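Local coordinates for PspGI restriction endonuclease (Pyrococcus sp. GI-H, PDB 3BM3), which probably cleaves DNA at specific sites as a type II restriction endonuclease, and is caught here bound to its substrate DNA, at residues C[41-44]-C[48-51]; C[102-107]-C[244-249]. The protein carries 2 engineered substitutions. All blocks are in the same frame, centred on the assembly; numbering follows the deposited sequence.

Contact 1: residues C[41-44]-C[48-51]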
loop_
_atom_site.group_PDB
_atom_site.type_symbol
_atom_site.label_atom_id
_atom_site.label_comp_id
_atom_site.label_asym_id
_atom_site.label_seq_id
_atom_site.Cartn_x
_atom_site.Cartn_y
_atom_site.Cartn_z
ATOM N N PHE C 41 16.265 20.771 -20.239
ATOM C CA PHE C 41 16.586 20.039 -21.477
ATOM C C PHE C 41 17.830 20.562 -22.186
ATOM O O PHE C 41 18.142 20.149 -23.314
ATOM C CB PHE C 41 15.382 19.979 -22.408
ATOM C CG PHE C 41 14.218 19.328 -21.801
ATOM C CD1 PHE C 41 14.311 18.008 -21.375
ATOM C CD2 PHE C 41 13.031 20.013 -21.631
ATOM C CE1 PHE C 41 13.231 17.381 -20.825
ATOM C CE2 PHE C 41 11.948 19.387 -21.064
ATOM C CZ PHE C 41 12.040 18.081 -20.650
ATOM N N GLU C 42 18.551 21.438 -21.494
ATOM C CA GLU C 42 19.817 21.947 -21.964
ATOM C C GLU C 42 20.906 21.274 -21.128
ATOM O O GLU C 42 20.637 20.736 -20.057
ATOM C CB GLU C 42 19.821 23.478 -21.854
ATOM C CG GLU C 42 18.678 24.112 -22.679
ATOM C CD GLU C 42 18.443 25.590 -22.416
ATOM O OE1 GLU C 42 19.350 26.278 -21.882
ATOM O OE2 GLU C 42 17.333 26.071 -22.764
ATOM N N LYS C 43 22.134 21.260 -21.632
ATOM C CA LYS C 43 23.257 20.704 -20.874
ATOM C C LYS C 43 23.639 21.632 -19.723
ATOM O O LYS C 43 23.583 22.852 -19.868
ATOM C CB LYS C 43 24.464 20.457 -21.793
ATOM C CG LYS C 43 24.217 19.373 -22.855
ATOM C CD LYS C 43 25.513 18.668 -23.262
ATOM C CE LYS C 43 25.251 17.402 -24.117
ATOM N NZ LYS C 43 24.485 16.356 -23.373
ATOM N N ASP C 44 24.003 21.053 -18.581
ATOM C CA ASP C 44 24.577 21.818 -17.464
ATOM C C ASP C 44 26.101 21.936 -17.639
ATOM O O ASP C 44 26.663 21.398 -18.599
ATOM C CB ASP C 44 24.218 21.194 -16.098
ATOM C CG ASP C 44 24.896 19.840 -15.845
ATOM O OD1 ASP C 44 25.811 19.454 -16.599
ATOM O OD2 ASP C 44 24.497 19.144 -14.881
ATOM N N GLU C 48 25.872 16.985 -18.271
ATOM C CA GLU C 48 24.620 16.214 -18.251
ATOM C C GLU C 48 23.453 17.127 -18.573
ATOM O O GLU C 48 23.380 18.243 -18.056
ATOM C CB GLU C 48 24.338 15.590 -16.880
ATOM C CG GLU C 48 25.485 14.852 -16.220
ATOM C CD GLU C 48 25.170 14.456 -14.784
ATOM O OE1 GLU C 48 24.059 14.771 -14.273
ATOM O OE2 GLU C 48 26.041 13.822 -14.153
ATOM N N VAL C 49 22.529 16.632 -19.398
ATOM C CA VAL C 49 21.287 17.332 -19.704
ATOM C C VAL C 49 20.475 17.526 -18.434
ATOM O O VAL C 49 20.343 16.613 -17.627
ATOM C CB VAL C 49 20.415 16.544 -20.716
ATOM C CG1 VAL C 49 19.106 17.231 -20.948
ATOM C CG2 VAL C 49 21.160 16.375 -22.036
ATOM N N ILE C 50 19.951 18.732 -18.271
ATOM C CA ILE C 50 19.055 19.064 -17.168
ATOM C C ILE C 50 17.680 18.539 -17.501
ATOM O O ILE C 50 16.984 19.069 -18.353
ATOM C CB ILE C 50 18.988 20.587 -16.928
ATOM C CG1 ILE C 50 20.377 21.093 -16.563
ATOM C CG2 ILE C 50 17.980 20.912 -15.800
ATOM C CD1 ILE C 50 20.531 22.570 -16.736
ATOM N N THR C 51 17.313 17.453 -16.856
ATOM C CA THR C 51 16.017 16.850 -17.118
ATOM C C THR C 51 15.105 17.034 -15.911
ATOM O O THR C 51 15.587 17.228 -14.791
ATOM C CB THR C 51 16.160 15.377 -17.348
ATOM O OG1 THR C 51 16.679 14.742 -16.165
ATOM C CG2 THR C 51 17.067 15.108 -18.560
#
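Phe41 and Ile50 are joined backbone to backbone. Phe41 N donates to Ile50 O at 2.6 Å. Next to it, Ile50 N gives a nearly straight bond to Glu42 O (2.8 Å, N-H...O angle 178°). Lys43 and Val49 form a single beta bridge, and Asp44 N closes the series on Glu48 O at 2.9 Å. The two segments thus form a short hairpin-like loop, turning between Asp44 and Glu48.

CG of Asp44 sits between its backbone N and carbonyl carbon (chi1 69°), which folds the carboxylate back into the turn. OD1 bonds to Ser46 OG and takes only weak bonds from Gly47 N and from Glu48 N, the latter at 3.0 Å. Replacing Asp44 with an alanine would probably leave Ser46 OG and Glu48 N without this acceptor and let the turn move more.

The tight side is around buried Ile50. Its CG1 lies 3.9 Å from Asp44 CB and also touches Glu42 O. The other side is looser and largely faces solvent. There Lys43 bends at its last torsion and brings NZ to 3.6 Å from Val49 CG2, with a weak bond to Gly47 O. At the turn end, the side chains of Asp44 and Glu48 lie side by side, pointing the same way, with OD2 of Asp44 4.4 Å from OE1 of Glu48. These like charges would tend to repel, though a long, weak ion pair from Glu48 OE1 to Arg54 probably eases this.

Arg39, just after helix 33-38, pairs with Glu42 OE1 and bonds to Lys43 O. Thr51 is the N-cap of helix 52-80, its OG1 accepting from Arg54 N. Ile50 packs on Ile55 and Phe41 on Pro52, so the loop sits against the start of that helix.

Contact 2: residues C[102-107]-C[244-249]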
loop_
_atom_site.group_PDB
_atom_site.type_symbol
_atom_site.label_atom_id
_atom_site.label_comp_id
_atom_site.label_asym_id
_atom_site.label_seq_id
_atom_site.Cartn_x
_atom_site.Cartn_y
_atom_site.Cartn_z
ATOM N N LYS C 102 4.781 13.458 0.069
ATOM C CA LYS C 102 4.336 14.823 -0.197
ATOM C C LYS C 102 5.412 15.584 -0.960
ATOM O O LYS C 102 5.113 16.359 -1.873
ATOM C CB LYS C 102 3.956 15.527 1.100
ATOM C CG LYS C 102 3.504 16.982 0.908
ATOM C CD LYS C 102 2.163 17.103 0.220
ATOM C CE LYS C 102 1.452 18.433 0.552
ATOM N NZ LYS C 102 1.537 18.821 1.977
ATOM N N ALA C 103 6.665 15.404 -0.575
ATOM C CA ALA C 103 7.766 16.123 -1.217
ATOM C C ALA C 103 7.780 15.843 -2.719
ATOM O O ALA C 103 7.891 16.771 -3.546
ATOM C CB ALA C 103 9.098 15.745 -0.579
ATOM N N PHE C 104 7.589 14.581 -3.087
ATOM C CA PHE C 104 7.621 14.215 -4.487
ATOM C C PHE C 104 6.457 14.866 -5.255
ATOM O O PHE C 104 6.639 15.441 -6.317
ATOM C CB PHE C 104 7.643 12.708 -4.648
ATOM C CG PHE C 104 7.713 12.263 -6.055
ATOM C CD1 PHE C 104 8.691 12.770 -6.897
ATOM C CD2 PHE C 104 6.807 11.360 -6.550
ATOM C CE1 PHE C 104 8.761 12.332 -8.229
ATOM C CE2 PHE C 104 6.889 10.929 -7.888
ATOM C CZ PHE C 104 7.869 11.441 -8.709
ATOM N N GLU C 105 5.293 14.899 -4.620
ATOM C CA GLU C 105 4.119 15.486 -5.210
ATOM C C GLU C 105 4.316 16.978 -5.374
ATOM O O GLU C 105 4.000 17.548 -6.414
ATOM C CB GLU C 105 2.892 15.136 -4.378
ATOM C CG GLU C 105 2.680 13.608 -4.462
ATOM C CD GLU C 105 1.509 12.997 -3.695
ATOM O OE1 GLU C 105 0.402 13.585 -3.697
ATOM O OE2 GLU C 105 1.693 11.853 -3.183
ATOM N N ILE C 106 4.913 17.627 -4.374
ATOM C CA ILE C 106 5.205 19.057 -4.521
ATOM C C ILE C 106 6.179 19.363 -5.654
ATOM O O ILE C 106 5.959 20.266 -6.459
ATOM C CB ILE C 106 5.722 19.660 -3.226
ATOM C CG1 ILE C 106 4.603 19.599 -2.177
ATOM C CG2 ILE C 106 6.219 21.085 -3.486
ATOM C CD1 ILE C 106 5.035 19.881 -0.745
ATOM N N ILE C 107 7.251 18.591 -5.697
ATOM C CA ILE C 107 8.235 18.704 -6.745
ATOM C C ILE C 107 7.571 18.551 -8.110
ATOM O O ILE C 107 7.804 19.346 -9.012
ATOM C CB ILE C 107 9.321 17.662 -6.495
ATOM C CG1 ILE C 107 10.103 18.091 -5.236
ATOM C CG2 ILE C 107 10.216 17.544 -7.705
ATOM C CD1 ILE C 107 11.095 17.013 -4.757
ATOM N N ARG C 244 7.404 4.982 -20.049
ATOM C CA ARG C 244 8.071 6.226 -20.368
ATOM C C ARG C 244 8.957 6.638 -19.213
ATOM O O ARG C 244 8.714 6.286 -18.067
ATOM C CB ARG C 244 7.058 7.346 -20.604
ATOM C CG ARG C 244 5.959 7.089 -21.599
ATOM C CD ARG C 244 6.456 7.231 -22.960
ATOM N NE ARG C 244 6.569 8.651 -23.314
ATOM C CZ ARG C 244 7.352 9.110 -24.284
ATOM N NH1 ARG C 244 8.139 8.277 -24.947
ATOM N NH2 ARG C 244 7.376 10.391 -24.556
ATOM N N ARG C 245 9.966 7.434 -19.524
ATOM C CA ARG C 245 10.732 8.072 -18.482
ATOM C C ARG C 245 9.890 9.148 -17.821
ATOM O O ARG C 245 9.123 9.858 -18.463
ATOM C CB ARG C 245 11.983 8.713 -19.098
ATOM C CG ARG C 245 12.943 7.766 -19.671
ATOM C CD ARG C 245 14.084 8.566 -20.292
ATOM N NE ARG C 245 15.219 7.724 -20.683
ATOM C CZ ARG C 245 15.336 7.092 -21.856
ATOM N NH1 ARG C 245 14.379 7.187 -22.778
ATOM N NH2 ARG C 245 16.419 6.358 -22.115
ATOM N N PHE C 246 10.104 9.319 -16.524
ATOM C CA PHE C 246 9.516 10.421 -15.788
ATOM C C PHE C 246 9.667 11.750 -16.520
ATOM O O PHE C 246 8.740 12.532 -16.625
ATOM C CB PHE C 246 10.177 10.507 -14.418
ATOM C CG PHE C 246 9.732 11.690 -13.614
ATOM C CD1 PHE C 246 8.587 11.624 -12.852
ATOM C CD2 PHE C 246 10.438 12.880 -13.645
ATOM C CE1 PHE C 246 8.191 12.703 -12.093
ATOM C CE2 PHE C 246 10.024 13.972 -12.893
ATOM C CZ PHE C 246 8.901 13.866 -12.123
ATOM N N SER C 247 10.846 11.994 -17.055
ATOM C CA SER C 247 11.067 13.263 -17.697
ATOM C C SER C 247 10.129 13.526 -18.838
ATOM O O SER C 247 9.913 14.688 -19.215
ATOM C CB SER C 247 12.513 13.344 -18.166
ATOM O OG SER C 247 13.336 13.525 -17.048
ATOM N N ASP C 248 9.615 12.455 -19.440
ATOM C CA ASP C 248 8.782 12.575 -20.621
ATOM C C ASP C 248 7.373 13.010 -20.304
ATOM O O ASP C 248 6.618 13.402 -21.215
ATOM C CB ASP C 248 8.632 11.226 -21.317
ATOM C CG ASP C 248 9.895 10.719 -21.927
ATOM O OD1 ASP C 248 10.860 11.452 -21.992
ATOM O OD2 ASP C 248 9.890 9.546 -22.333
ATOM N N ILE C 249 6.970 12.930 -19.037
ATOM C CA ILE C 249 5.560 13.100 -18.759
ATOM C C ILE C 249 5.101 14.529 -19.082
ATOM O O ILE C 249 3.978 14.749 -19.449
ATOM C CB ILE C 249 5.190 12.703 -17.334
ATOM C CG1 ILE C 249 3.676 12.545 -17.204
ATOM C CG2 ILE C 249 5.787 13.704 -16.300
ATOM C CD1 ILE C 249 3.207 11.892 -15.912
#
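Phe104 and Phe246 meet through their outer ring atoms, with Phe104 CZ 3.6 Å from Phe246 CE1. They carry the whole contact between the segments. The side chains reach out from opposite directions, one from helix 85-115 and the other from just beyond strand 243-245. In each, CG is anti to the backbone N (chi1 -178° in Phe104 and 175° in Phe246). This carries the rings toward each other from CA atoms 12.1 Å apart, the nearest pair across the contact.

The rings are neither stacked nor edge-to-face. Their planes are inclined at 38° and their centroids lie 5.8 Å apart. Phe192 joins them into an aromatic cluster, stacking on Phe104 and meeting Phe246 edge-to-face. Val190 of the central strand 186-191 touches both phenylalanines, and Ser53 packs on Phe246 from helix 52-80.

Behind Phe246 the chain turns out of its strand. Asp248 N bonds back to Arg245 O at 2.8 Å, and Ile249 N to Phe246 O at 3.0 Å. The Arg244 side chain curls back through bent torsions until Asp248 OD2 lies over one face of its guanidinium, 3.4 Å from NH1. No N-H points at that oxygen, so the attraction is one of charge; Asp252 pairs with NH2.

The contact packs helix 85-115 against the end of edge strand 243-245 of the mixed sheet, consistent with a PD-(D/E)XK fold. It is entirely apolar. It implies cohesion by buried hydrocarbon, with the tilt of the rings probably set by packing against Phe192 and Val190.

In the fold
Contact 1 and contact 2 have centres 16 Å apart and touch at one seam. Thr51 CB lies 3.4 Å from Ser247 OG, and Phe41 CZ comes within 4.3 Å of Ser247 O. Both are packing contacts. Ser247 OG hydrogen-bonds with Ser53 N and Asp216, tying the start of helix 52-80 to the residues just past edge strand 243-245 and to helix 216-227. Contact 1 is a surface loop about 17 Å from the DNA at its nearest atom. Contact 2 is buried near the chain centre, and its nearest atom is about 3 Å from the DNA. There Ala103 packs on an adenine base and Glu105 on a sugar, while Phe104 faces the protein interior.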